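Local coordinates for protein acetyl xylan esterase (Metagenome, PDB 6XYC) that probably removes acetyl and feruloyl groups from complex xylans, as a bifunctional carbohydrate esterase of the alpha/beta hydrolase fold from gut microbiota, at residues Val15-Asp20 against Ile91-Ala96; Phe51-Lys56 against Ser82-Trp87; Val132-Lys137 against Gly159-Ala164; Val233-Ser238 against Ala252-Val257. One frame throughout, in Å; residues are numbered along the deposited sequence.

Overall arrangement
All four contacts belong to one alpha/beta hydrolase domain and differ in depth. Interaction 1 is buried and apolar in the main, a tyrosine ring from the turn just after strand 8-16 lying on helix 89-103. Interaction 2, nested along the chain inside the loop that interaction 1 closes, is a surface contact between two loops, made by a Met-aromatic pair and an amide-carboxylate bond. Interaction 3 is partly buried and almost wholly polar; K95 of interaction 1 reaches it through T133. Interaction 4, also partly buried, joins helix 236-248 to strand 252-257 by a histidine-serine hydrogen bond and an oblique aromatic pair. Its centre lies about 29 Å from that of interaction 1.

Interaction 1: Val15-Asp20 against Ile91-Ala96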
loop_
_atom_site.group_PDB
_atom_site.type_symbol
_atom_site.label_atom_id
_atom_site.label_comp_id
_atom_site.label_asym_id
_atom_site.label_seq_id
_atom_site.Cartn_x
_atom_site.Cartn_y
_atom_site.Cartn_z
ATOM N N VAL A 15 -4.807 -7.702 -16.027
ATOM C CA VAL A 15 -6.184 -7.230 -16.073
ATOM C C VAL A 15 -6.158 -5.729 -15.830
ATOM O O VAL A 15 -5.650 -5.267 -14.803
ATOM C CB VAL A 15 -7.041 -7.949 -15.022
ATOM C CG1 VAL A 15 -8.438 -7.380 -15.002
ATOM C CG2 VAL A 15 -7.046 -9.453 -15.287
ATOM N N ASN A 16 -6.672 -4.960 -16.783
ATOM C CA ASN A 16 -6.719 -3.513 -16.630
ATOM C C ASN A 16 -7.869 -3.143 -15.701
ATOM O O ASN A 16 -8.999 -3.610 -15.884
ATOM C CB ASN A 16 -6.884 -2.830 -17.985
ATOM C CG ASN A 16 -6.748 -1.323 -17.891
ATOM O OD1 ASN A 16 -7.718 -0.620 -17.605
ATOM N ND2 ASN A 16 -5.536 -0.818 -18.119
ATOM N N TYR A 17 -7.580 -2.314 -14.696
ATOM C CA TYR A 17 -8.582 -1.927 -13.713
ATOM C C TYR A 17 -9.119 -0.518 -13.927
ATOM O O TYR A 17 -10.031 -0.105 -13.202
ATOM C CB TYR A 17 -8.016 -2.067 -12.287
ATOM C CG TYR A 17 -6.821 -1.189 -11.951
ATOM C CD1 TYR A 17 -6.977 0.169 -11.708
ATOM C CD2 TYR A 17 -5.545 -1.733 -11.843
ATOM C CE1 TYR A 17 -5.897 0.966 -11.390
ATOM C CE2 TYR A 17 -4.458 -0.943 -11.525
ATOM C CZ TYR A 17 -4.642 0.402 -11.296
ATOM O OH TYR A 17 -3.564 1.200 -10.982
ATOM N N ALA A 18 -8.589 0.227 -14.899
ATOM C CA ALA A 18 -9.013 1.598 -15.149
ATOM C C ALA A 18 -9.756 1.757 -16.469
ATOM O O ALA A 18 -9.972 2.891 -16.916
ATOM C CB ALA A 18 -7.806 2.537 -15.129
ATOM N N SER A 19 -10.146 0.656 -17.108
ATOM C CA SER A 19 -10.848 0.716 -18.385
ATOM C C SER A 19 -10.070 1.549 -19.400
ATOM O O SER A 19 -10.644 2.306 -20.186
ATOM C CB SER A 19 -12.262 1.274 -18.205
ATOM O OG SER A 19 -13.042 0.455 -17.358
ATOM N N ASP A 20 -8.743 1.435 -19.363
ATOM C CA ASP A 20 -7.914 2.092 -20.363
ATOM C C ASP A 20 -6.905 1.105 -20.932
ATOM O O ASP A 20 -7.038 -0.108 -20.742
ATOM C CB ASP A 20 -7.222 3.330 -19.777
ATOM C CG ASP A 20 -6.265 3.008 -18.648
ATOM O OD1 ASP A 20 -6.080 3.898 -17.793
ATOM O OD2 ASP A 20 -5.678 1.908 -18.615
ATOM N N ILE A 91 -2.159 7.476 -5.592
ATOM C CA ILE A 91 -3.215 7.000 -4.703
ATOM C C ILE A 91 -4.542 6.882 -5.451
ATOM O O ILE A 91 -5.353 6.001 -5.143
ATOM C CB ILE A 91 -3.327 7.908 -3.461
ATOM C CG1 ILE A 91 -4.323 7.322 -2.462
ATOM C CG2 ILE A 91 -3.733 9.318 -3.847
ATOM C CD1 ILE A 91 -3.994 5.899 -2.003
ATOM N N GLN A 92 -4.780 7.732 -6.455
ATOM C CA GLN A 92 -5.958 7.558 -7.299
ATOM C C GLN A 92 -5.906 6.224 -8.031
ATOM O O GLN A 92 -6.936 5.568 -8.227
ATOM C CB GLN A 92 -6.071 8.703 -8.305
ATOM C CG GLN A 92 -6.549 10.010 -7.713
ATOM C CD GLN A 92 -6.910 11.018 -8.783
ATOM O OE1 GLN A 92 -7.000 10.681 -9.963
ATOM N NE2 GLN A 92 -7.117 12.262 -8.379
ATOM N N ASP A 93 -4.710 5.805 -8.447
ATOM C CA ASP A 93 -4.559 4.494 -9.071
ATOM C C ASP A 93 -4.935 3.387 -8.100
ATOM O O ASP A 93 -5.703 2.480 -8.436
ATOM C CB ASP A 93 -3.122 4.320 -9.560
ATOM C CG ASP A 93 -2.805 5.197 -10.755
ATOM O OD1 ASP A 93 -3.747 5.748 -11.358
ATOM O OD2 ASP A 93 -1.606 5.343 -11.093
ATOM N N VAL A 94 -4.400 3.449 -6.880
ATOM C CA VAL A 94 -4.714 2.444 -5.868
ATOM C C VAL A 94 -6.216 2.401 -5.619
ATOM O O VAL A 94 -6.827 1.329 -5.580
ATOM C CB VAL A 94 -3.938 2.728 -4.568
ATOM C CG1 VAL A 94 -4.364 1.744 -3.481
ATOM C CG2 VAL A 94 -2.443 2.663 -4.816
ATOM N N LYS A 95 -6.841 3.573 -5.453
ATOM C CA LYS A 95 -8.275 3.606 -5.180
ATOM C C LYS A 95 -9.061 2.968 -6.319
ATOM O O LYS A 95 -10.017 2.223 -6.085
ATOM C CB LYS A 95 -8.722 5.052 -4.949
ATOM C CG LYS A 95 -8.051 5.728 -3.753
ATOM C CD LYS A 95 -8.725 5.371 -2.433
ATOM C CE LYS A 95 -8.015 6.035 -1.263
ATOM N NZ LYS A 95 -8.855 6.078 -0.027
ATOM N N ALA A 96 -8.655 3.232 -7.562
ATOM C CA ALA A 96 -9.337 2.640 -8.706
ATOM C C ALA A 96 -9.176 1.130 -8.711
ATOM O O ALA A 96 -10.114 0.396 -9.040
ATOM C CB ALA A 96 -8.798 3.235 -10.009
HETATM O O HOH W 1 -11.594 0.951 -11.217
#
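Apolar packing between Y17 and A96 is central to this buried contact, CE1 of Y17 lying 3.9 Å from CB of A96. A separate van der Waals contact puts Y17 CD1 3.8 Å from A96 C. CG of Y17 sits between its own backbone N and carbonyl carbon (chi1 62°), which turns the ring onto helix 89-103.

The ring also meets one polar atom without a hydrogen bond, D93 O, which lies obliquely 3.3 Å from Y17 CE1. The Y17 hydroxyl OH is 3.5 Å from D93 CB, and the ring and the D93 carboxylate are inclined by 65°. Both polar ends have other partners, Y17 OH bonding to N78 O, and D93 OD1 to H25 with a salt bridge to R80. In the fold, this joins the turn just after strand 8-16, an antiparallel strand of the central sheet, to a helix packed against that sheet.

Water adds a bridge, with water 1 donating to Y17 O and to A96 O at 2.7 Å each. Hydrogen bonds within 15-20 shape the turn carrying Y17. N16 OD1 accepts from A18 N, an Asx turn, and from D20 N (2.9 Å) on the opposite face of the amide plane, while N16 ND2 donates to D20 OD2 at 2.8 Å.

Interaction 2: Phe51-Lys56 against Ser82-Trp87; sequences FANNAK and SMEAIW
The side chains of F51 and M83 cross at about a right angle, and the methionine lies obliquely to the phenyl ring. M83 SD stands 4.9 Å from the F51 ring centroid, 43° off the ring normal, which makes this a Met-aromatic contact. A bend about CG-SD (chi3 -69°) brings M83 CE to 3.9 Å from F51 CD1; the same methyl touches F51 O at 3.7 Å. M83 thus touches both one side of the ring and the carbonyl oxygen of F51. S82 OG comes to the same CD1-CE1 side, 3.2 Å from F51 CD1, again obliquely. Elsewhere the phenyl group packs on P189 and V192 of helix 189-193, and the F51 side chain lies about 7 Å from the bound 4-(2-aminoethyl)benzenesulfonyl fluoride.

N53 and E84 form the second crossing, also near a right angle, with their amide and carboxylate planes well inclined to each other. N53 ND2 donates to E84 OE2 at 3.0 Å along a nearly straight path (167°). The acceptor lies in the amide plane of N53, whereas the donor sits above the carboxylate plane of E84. An extended chain beyond CG lets the glutamate span the gap, and its OE2 also accepts from S81 N.

Two loops of the alpha/beta hydrolase fold meet here, one following strand 39-45 and the other following strand 73-77. Their chemistry is divided between an apolar, sulfur-bearing patch near the bound ligand and a polar link in which two N-H groups share one carboxylate oxygen, consistent with E84 being ionised.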
loop_
_atom_site.group_PDB
_atom_site.type_symbol
_atom_site.label_atom_id
_atom_site.label_comp_id
_atom_site.label_asym_id
_atom_site.label_seq_id
_atom_site.Cartn_x
_atom_site.Cartn_y
_atom_site.Cartn_z
ATOM N N PHE A 51 8.799 5.106 -8.462
ATOM C CA PHE A 51 9.282 5.281 -9.828
ATOM C C PHE A 51 8.747 4.224 -10.792
ATOM O O PHE A 51 8.673 4.482 -11.999
ATOM C CB PHE A 51 10.815 5.243 -9.888
ATOM C CG PHE A 51 11.494 6.491 -9.385
ATOM C CD1 PHE A 51 11.020 7.750 -9.714
ATOM C CD2 PHE A 51 12.622 6.387 -8.581
ATOM C CE1 PHE A 51 11.649 8.892 -9.246
ATOM C CE2 PHE A 51 13.258 7.518 -8.106
ATOM C CZ PHE A 51 12.776 8.775 -8.447
ATOM N N ALA A 52 8.399 3.034 -10.311
ATOM C CA ALA A 52 8.061 1.929 -11.205
ATOM C C ALA A 52 6.565 1.901 -11.495
ATOM O O ALA A 52 5.743 2.172 -10.615
ATOM C CB ALA A 52 8.498 0.592 -10.604
ATOM N N ASN A 53 6.219 1.569 -12.741
ATOM C CA ASN A 53 4.824 1.445 -13.151
ATOM C C ASN A 53 4.488 0.048 -13.664
ATOM O O ASN A 53 3.415 -0.145 -14.248
ATOM C CB ASN A 53 4.486 2.492 -14.225
ATOM C CG ASN A 53 5.261 2.284 -15.524
ATOM O OD1 ASN A 53 5.962 1.288 -15.699
ATOM N ND2 ASN A 53 5.129 3.236 -16.440
ATOM N N ASN A 54 5.369 -0.939 -13.440
ATOM C CA ASN A 54 5.214 -2.239 -14.085
ATOM C C ASN A 54 5.720 -3.400 -13.233
ATOM O O ASN A 54 5.983 -4.478 -13.781
ATOM C CB ASN A 54 5.963 -2.245 -15.426
ATOM C CG ASN A 54 7.428 -1.930 -15.264
ATOM O OD1 ASN A 54 7.881 -1.597 -14.172
ATOM N ND2 ASN A 54 8.175 -2.024 -16.346
ATOM N N ALA A 55 5.849 -3.228 -11.920
ATOM C CA ALA A 55 6.578 -4.173 -11.089
ATOM C C ALA A 55 5.664 -5.071 -10.268
ATOM O O ALA A 55 6.116 -5.658 -9.276
ATOM C CB ALA A 55 7.534 -3.426 -10.159
ATOM N N LYS A 56 4.400 -5.217 -10.672
ATOM C CA LYS A 56 3.466 -6.000 -9.868
ATOM C C LYS A 56 3.939 -7.437 -9.685
ATOM O O LYS A 56 3.660 -8.052 -8.650
ATOM C CB LYS A 56 2.076 -5.976 -10.503
ATOM C CG LYS A 56 2.025 -6.345 -11.984
ATOM C CD LYS A 56 0.589 -6.273 -12.505
ATOM C CE LYS A 56 0.543 -6.320 -14.023
ATOM N NZ LYS A 56 1.042 -7.635 -14.559
ATOM N N SER A 82 5.925 8.144 -10.732
ATOM C CA SER A 82 6.031 9.552 -10.381
ATOM C C SER A 82 6.594 10.371 -11.530
ATOM O O SER A 82 6.353 11.581 -11.592
ATOM C CB SER A 82 6.907 9.729 -9.141
ATOM O OG SER A 82 8.237 9.317 -9.397
ATOM N N MET A 83 7.345 9.746 -12.438
ATOM C CA MET A 83 7.930 10.468 -13.559
ATOM C C MET A 83 6.944 10.702 -14.696
ATOM O O MET A 83 7.228 11.521 -15.572
ATOM C CB MET A 83 9.153 9.710 -14.081
ATOM C CG MET A 83 10.301 9.659 -13.090
ATOM S SD MET A 83 11.643 8.618 -13.672
ATOM C CE MET A 83 10.870 7.009 -13.562
ATOM N N GLU A 84 5.797 10.019 -14.700
ATOM C CA GLU A 84 4.773 10.233 -15.716
ATOM C C GLU A 84 3.539 10.957 -15.193
ATOM O O GLU A 84 2.795 11.529 -15.992
ATOM C CB GLU A 84 4.343 8.899 -16.351
ATOM C CG GLU A 84 3.542 7.973 -15.454
ATOM C CD GLU A 84 3.262 6.624 -16.110
ATOM O OE1 GLU A 84 2.782 6.601 -17.264
ATOM O OE2 GLU A 84 3.514 5.582 -15.469
ATOM N N ALA A 85 3.317 10.965 -13.883
ATOM C CA ALA A 85 2.171 11.643 -13.295
ATOM C C ALA A 85 2.513 11.956 -11.849
ATOM O O ALA A 85 2.972 11.069 -11.123
ATOM C CB ALA A 85 0.911 10.780 -13.362
ATOM N N ILE A 86 2.286 13.197 -11.420
ATOM C CA ILE A 86 2.667 13.562 -10.060
ATOM C C ILE A 86 1.506 13.270 -9.117
ATOM O O ILE A 86 0.387 12.983 -9.557
ATOM C CB ILE A 86 3.123 15.032 -9.959
ATOM C CG1 ILE A 86 1.995 16.008 -10.269
ATOM C CG2 ILE A 86 4.310 15.279 -10.885
ATOM C CD1 ILE A 86 2.266 17.412 -9.787
ATOM N N TRP A 87 1.782 13.306 -7.820
ATOM C CA TRP A 87 0.755 13.138 -6.803
ATOM C C TRP A 87 -0.441 14.033 -7.121
ATOM O O TRP A 87 -0.256 15.197 -7.493
ATOM C CB TRP A 87 1.354 13.493 -5.437
ATOM C CG TRP A 87 0.576 13.104 -4.226
ATOM C CD1 TRP A 87 -0.044 13.948 -3.361
ATOM C CD2 TRP A 87 0.395 11.784 -3.707
ATOM N NE1 TRP A 87 -0.625 13.234 -2.343
ATOM C CE2 TRP A 87 -0.369 11.901 -2.530
ATOM C CE3 TRP A 87 0.797 10.512 -4.130
ATOM C CZ2 TRP A 87 -0.744 10.793 -1.768
ATOM C CZ3 TRP A 87 0.417 9.415 -3.375
ATOM C CH2 TRP A 87 -0.349 9.562 -2.210
#

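Interaction 3: Val132-Lys137 against Gly159-Ala164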
loop_
_atom_site.group_PDB
_atom_site.type_symbol
_atom_site.label_atom_id
_atom_site.label_comp_id
_atom_site.label_asym_id
_atom_site.label_seq_id
_atom_site.Cartn_x
_atom_site.Cartn_y
_atom_site.Cartn_z
ATOM N N VAL A 132 -5.715 5.458 5.722
ATOM C CA VAL A 132 -6.075 6.680 6.437
ATOM C C VAL A 132 -7.042 7.542 5.648
ATOM O O VAL A 132 -7.365 8.647 6.092
ATOM C CB VAL A 132 -4.836 7.506 6.828
ATOM C CG1 VAL A 132 -3.917 6.692 7.749
ATOM C CG2 VAL A 132 -4.096 7.993 5.599
ATOM N N THR A 133 -7.525 7.076 4.487
ATOM C CA THR A 133 -8.454 7.868 3.688
ATOM C C THR A 133 -9.678 7.059 3.270
ATOM O O THR A 133 -10.295 7.348 2.243
ATOM C CB THR A 133 -7.755 8.457 2.462
ATOM O OG1 THR A 133 -7.185 7.412 1.672
ATOM C CG2 THR A 133 -6.657 9.431 2.875
ATOM N N ASN A 134 -10.043 6.040 4.046
ATOM C CA ASN A 134 -11.341 5.401 3.859
ATOM C C ASN A 134 -12.438 6.459 3.898
ATOM O O ASN A 134 -12.573 7.186 4.887
ATOM C CB ASN A 134 -11.588 4.351 4.945
ATOM C CG ASN A 134 -10.907 3.019 4.655
ATOM O OD1 ASN A 134 -10.325 2.813 3.591
ATOM N ND2 ASN A 134 -10.996 2.095 5.610
ATOM N N GLY A 135 -13.216 6.557 2.820
ATOM C CA GLY A 135 -14.322 7.496 2.776
ATOM C C GLY A 135 -13.940 8.940 2.550
ATOM O O GLY A 135 -14.797 9.824 2.680
ATOM N N VAL A 136 -12.687 9.210 2.196
ATOM C CA VAL A 136 -12.174 10.566 2.039
ATOM C C VAL A 136 -12.006 10.851 0.553
ATOM O O VAL A 136 -11.315 10.106 -0.153
ATOM C CB VAL A 136 -10.842 10.752 2.790
ATOM C CG1 VAL A 136 -10.184 12.072 2.389
ATOM C CG2 VAL A 136 -11.069 10.679 4.294
ATOM N N LYS A 137 -12.631 11.931 0.079
ATOM C CA LYS A 137 -12.553 12.297 -1.329
ATOM C C LYS A 137 -11.366 13.204 -1.623
ATOM O O LYS A 137 -10.643 12.989 -2.600
ATOM C CB LYS A 137 -13.854 12.983 -1.775
ATOM C CG LYS A 137 -14.383 12.522 -3.129
ATOM C CD LYS A 137 -13.477 12.946 -4.270
ATOM C CE LYS A 137 -13.892 12.286 -5.578
ATOM N NZ LYS A 137 -13.150 12.817 -6.764
ATOM N N GLY A 159 -17.368 1.403 -3.407
ATOM C CA GLY A 159 -16.526 1.895 -2.335
ATOM C C GLY A 159 -15.076 1.488 -2.516
ATOM O O GLY A 159 -14.757 0.426 -3.057
ATOM N N SER A 160 -14.182 2.348 -2.025
ATOM C CA SER A 160 -12.746 2.155 -2.171
ATOM C C SER A 160 -12.049 1.913 -0.837
ATOM O O SER A 160 -10.822 2.035 -0.755
ATOM C CB SER A 160 -12.125 3.360 -2.870
ATOM O OG SER A 160 -12.246 4.529 -2.075
ATOM N N HIS A 161 -12.801 1.555 0.202
ATOM C CA HIS A 161 -12.241 1.394 1.538
ATOM C C HIS A 161 -11.486 0.073 1.663
ATOM O O HIS A 161 -11.762 -0.898 0.951
ATOM C CB HIS A 161 -13.354 1.471 2.585
ATOM C CG HIS A 161 -13.943 0.144 2.948
ATOM N ND1 HIS A 161 -15.029 -0.394 2.292
ATOM C CD2 HIS A 161 -13.603 -0.747 3.911
ATOM C CE1 HIS A 161 -15.330 -1.563 2.831
ATOM N NE2 HIS A 161 -14.476 -1.802 3.812
ATOM N N VAL A 162 -10.500 0.065 2.558
ATOM C CA VAL A 162 -9.743 -1.129 2.906
ATOM C C VAL A 162 -10.023 -1.463 4.363
ATOM O O VAL A 162 -10.316 -0.579 5.173
ATOM C CB VAL A 162 -8.225 -0.953 2.667
ATOM C CG1 VAL A 162 -7.921 -0.861 1.175
ATOM C CG2 VAL A 162 -7.708 0.271 3.405
ATOM N N ASP A 163 -9.904 -2.748 4.701
ATOM C CA ASP A 163 -10.311 -3.226 6.019
ATOM C C ASP A 163 -9.153 -3.416 6.990
ATOM O O ASP A 163 -9.392 -3.490 8.204
ATOM C CB ASP A 163 -11.067 -4.552 5.900
ATOM C CG ASP A 163 -12.369 -4.411 5.147
ATOM O OD1 ASP A 163 -12.515 -5.048 4.087
ATOM O OD2 ASP A 163 -13.249 -3.664 5.615
ATOM N N ALA A 164 -7.921 -3.491 6.491
ATOM C CA ALA A 164 -6.742 -3.687 7.324
ATOM C C ALA A 164 -5.521 -3.378 6.476
ATOM O O ALA A 164 -5.563 -3.494 5.244
ATOM C CB ALA A 164 -6.672 -5.115 7.879
HETATM O O HOH W 2 -9.104 3.209 0.902
HETATM O O HOH W 3 -12.655 4.783 0.639
#
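N134 places its side-chain amide against the backbone of V162 and bonds to it twice. V162 N donates to N134 OD1 at 2.9 Å (161°), with the donor tilted 31° from the carbonyl plane of the asparagine. N134 ND2 returns a bond to V162 O at 2.8 Å (164°), lying in the plane of that carbonyl. The asparagine therefore pairs with both the N-H and the C=O of V162, much as a strand neighbour would. It does so from a type II beta turn, T133 to V136, closed by V136 N bonding to T133 O, in the loop that follows helix 122-131 of the alpha/beta hydrolase fold. The partner segment leads into strand 164-168 of the central sheet.

H161 packs beside this pair. N134 OD1 comes within 3.1 Å of H161 CA, and N134 CG lies 3.6 Å from H161 CB. The amide and imidazole planes are almost perpendicular, with ND2 near the edge of the ring, while V162 CG2 packs against N134 OD1.

Two waters extend the contact further out. Water 2 lies within hydrogen-bonding distance of N134 OD1 and S160 O, and water 3 accepts from G135 N and donates to S160 OG, which also bonds to E149. R102 holds the backbone of 159-164 through G159 O and H161 O, and K95 reaches T133 OG1 from helix 89-103. D163 restrains the rotation of the H161 ring: H161 NE2 donates to D163 OD2 at 2.9 Å, with the oxygen in the ring plane but NE2 above the plane of the carboxylate.

Interaction 4: Val233-Ser238 against Ala252-Val257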
loop_
_atom_site.group_PDB
_atom_site.type_symbol
_atom_site.label_atom_id
_atom_site.label_comp_id
_atom_site.label_asym_id
_atom_site.label_seq_id
_atom_site.Cartn_x
_atom_site.Cartn_y
_atom_site.Cartn_z
ATOM N N VAL A 233 14.844 3.604 3.918
ATOM C CA VAL A 233 13.805 4.334 4.635
ATOM C C VAL A 233 14.066 4.156 6.122
ATOM O O VAL A 233 14.041 3.017 6.613
ATOM C CB VAL A 233 12.398 3.842 4.265
ATOM C CG1 VAL A 233 11.355 4.592 5.079
ATOM C CG2 VAL A 233 12.150 4.006 2.776
ATOM N N PRO A 234 14.325 5.219 6.886
ATOM C CA PRO A 234 14.744 5.026 8.281
ATOM C C PRO A 234 13.627 4.503 9.177
ATOM O O PRO A 234 12.453 4.859 9.032
ATOM C CB PRO A 234 15.210 6.421 8.716
ATOM C CG PRO A 234 14.529 7.373 7.774
ATOM C CD PRO A 234 14.382 6.638 6.474
ATOM N N HIS A 235 14.041 3.630 10.099
ATOM C CA HIS A 235 13.194 3.072 11.151
ATOM C C HIS A 235 12.348 4.135 11.846
ATOM O O HIS A 235 11.205 3.870 12.247
ATOM C CB HIS A 235 14.141 2.365 12.129
ATOM C CG HIS A 235 13.480 1.538 13.184
ATOM N ND1 HIS A 235 13.273 2.006 14.463
ATOM C CD2 HIS A 235 13.074 0.245 13.184
ATOM C CE1 HIS A 235 12.713 1.056 15.189
ATOM N NE2 HIS A 235 12.579 -0.023 14.436
ATOM N N CYS A 236 12.889 5.345 12.003
ATOM C CA CYS A 236 12.146 6.390 12.697
ATOM C C CYS A 236 10.781 6.630 12.065
ATOM O O CYS A 236 9.836 7.028 12.758
ATOM C CB CYS A 236 12.958 7.686 12.702
ATOM S SG CYS A 236 13.321 8.377 11.052
ATOM N N GLN A 237 10.655 6.386 10.758
ATOM C CA GLN A 237 9.381 6.603 10.082
ATOM C C GLN A 237 8.274 5.746 10.690
ATOM O O GLN A 237 7.159 6.227 10.931
ATOM C CB GLN A 237 9.540 6.311 8.589
ATOM C CG GLN A 237 10.366 7.347 7.848
ATOM C CD GLN A 237 9.582 8.597 7.534
ATOM O OE1 GLN A 237 8.541 8.536 6.879
ATOM N NE2 GLN A 237 10.073 9.739 7.989
ATOM N N SER A 238 8.564 4.469 10.951
ATOM C CA SER A 238 7.559 3.582 11.528
ATOM C C SER A 238 7.373 3.817 13.025
ATOM O O SER A 238 6.254 3.672 13.534
ATOM C CB SER A 238 7.936 2.126 11.261
ATOM O OG SER A 238 7.820 1.824 9.877
ATOM N N ALA A 252 -2.521 0.206 16.230
ATOM C CA ALA A 252 -1.346 -0.132 15.447
ATOM C C ALA A 252 -0.493 -1.128 16.215
ATOM O O ALA A 252 -0.343 -1.024 17.436
ATOM C CB ALA A 252 -0.523 1.117 15.124
ATOM N N THR A 253 0.028 -2.114 15.494
ATOM C CA THR A 253 1.026 -3.043 16.002
ATOM C C THR A 253 2.323 -2.781 15.254
ATOM O O THR A 253 2.333 -2.755 14.019
ATOM C CB THR A 253 0.582 -4.498 15.811
ATOM O OG1 THR A 253 -0.673 -4.701 16.470
ATOM C CG2 THR A 253 1.616 -5.455 16.387
ATOM N N PHE A 254 3.406 -2.564 15.996
ATOM C CA PHE A 254 4.697 -2.217 15.407
ATOM C C PHE A 254 5.688 -3.326 15.730
ATOM O O PHE A 254 5.962 -3.598 16.908
ATOM C CB PHE A 254 5.204 -0.869 15.923
ATOM C CG PHE A 254 6.565 -0.489 15.396
ATOM C CD1 PHE A 254 6.936 -0.796 14.093
ATOM C CD2 PHE A 254 7.472 0.176 16.200
ATOM C CE1 PHE A 254 8.188 -0.454 13.612
ATOM C CE2 PHE A 254 8.719 0.527 15.723
ATOM C CZ PHE A 254 9.078 0.211 14.430
ATOM N N ILE A 255 6.222 -3.961 14.687
ATOM C CA ILE A 255 7.217 -5.016 14.824
ATOM C C ILE A 255 8.528 -4.506 14.239
ATOM O O ILE A 255 8.617 -4.242 13.032
ATOM C CB ILE A 255 6.774 -6.309 14.128
ATOM C CG1 ILE A 255 5.602 -6.940 14.885
ATOM C CG2 ILE A 255 7.927 -7.291 14.041
ATOM C CD1 ILE A 255 4.925 -8.085 14.141
ATOM N N SER A 256 9.536 -4.364 15.095
ATOM C CA SER A 256 10.869 -3.943 14.691
ATOM C C SER A 256 11.708 -5.191 14.454
ATOM O O SER A 256 11.746 -6.084 15.304
ATOM C CB SER A 256 11.505 -3.065 15.774
ATOM O OG SER A 256 12.764 -2.570 15.354
ATOM N N VAL A 257 12.359 -5.259 13.297
ATOM C CA VAL A 257 13.143 -6.427 12.897
ATOM C C VAL A 257 14.600 -6.152 13.258
ATOM O O VAL A 257 15.227 -5.270 12.643
ATOM C CB VAL A 257 12.987 -6.725 11.398
ATOM C CG1 VAL A 257 13.830 -7.935 11.005
ATOM C CG2 VAL A 257 11.516 -6.957 11.041
#
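H235 reaches from the segment leading into helix 236-248 to S256 and F254 on strand 252-257, and its side chain can be followed outward. From CB, CG is set anti to the backbone N (chi1 -171°), which directs the imidazole across to the strand. The two ring carbons flanking the tip run beside F254: H235 CD2 lies 4.2 Å from F254 CZ, and CE1 approaches the same atom to 3.8 Å. The rings are oblique, their planes at 47° and their centroids 5.4 Å apart. At the tip, H235 NE2 meets S256 OG at 2.7 Å, a hydrogen bond in which either atom could be the donor; its angle of 138° is well short of straight, although OG lies near the imidazole plane at the ring edge. F254 CZ is 3.5 Å from the same NE2 of H235.

Strand 222-227, helix 236-248 and strand 252-257 form a beta-alpha-beta unit, and this contact ties the N-terminal part of its helix region to its second strand. S238, three residues on from H235, packs its CB 3.5 Å from F254 CE1, while its carbonyl carbon lies over one face of that ring, toward the rim. S238 OG bonds instead to H226 on strand 222-227. Next to H235, C236 is joined by a disulfide to C180, and V233 touches the bound 4-(2-aminoethyl)benzenesulfonyl fluoride.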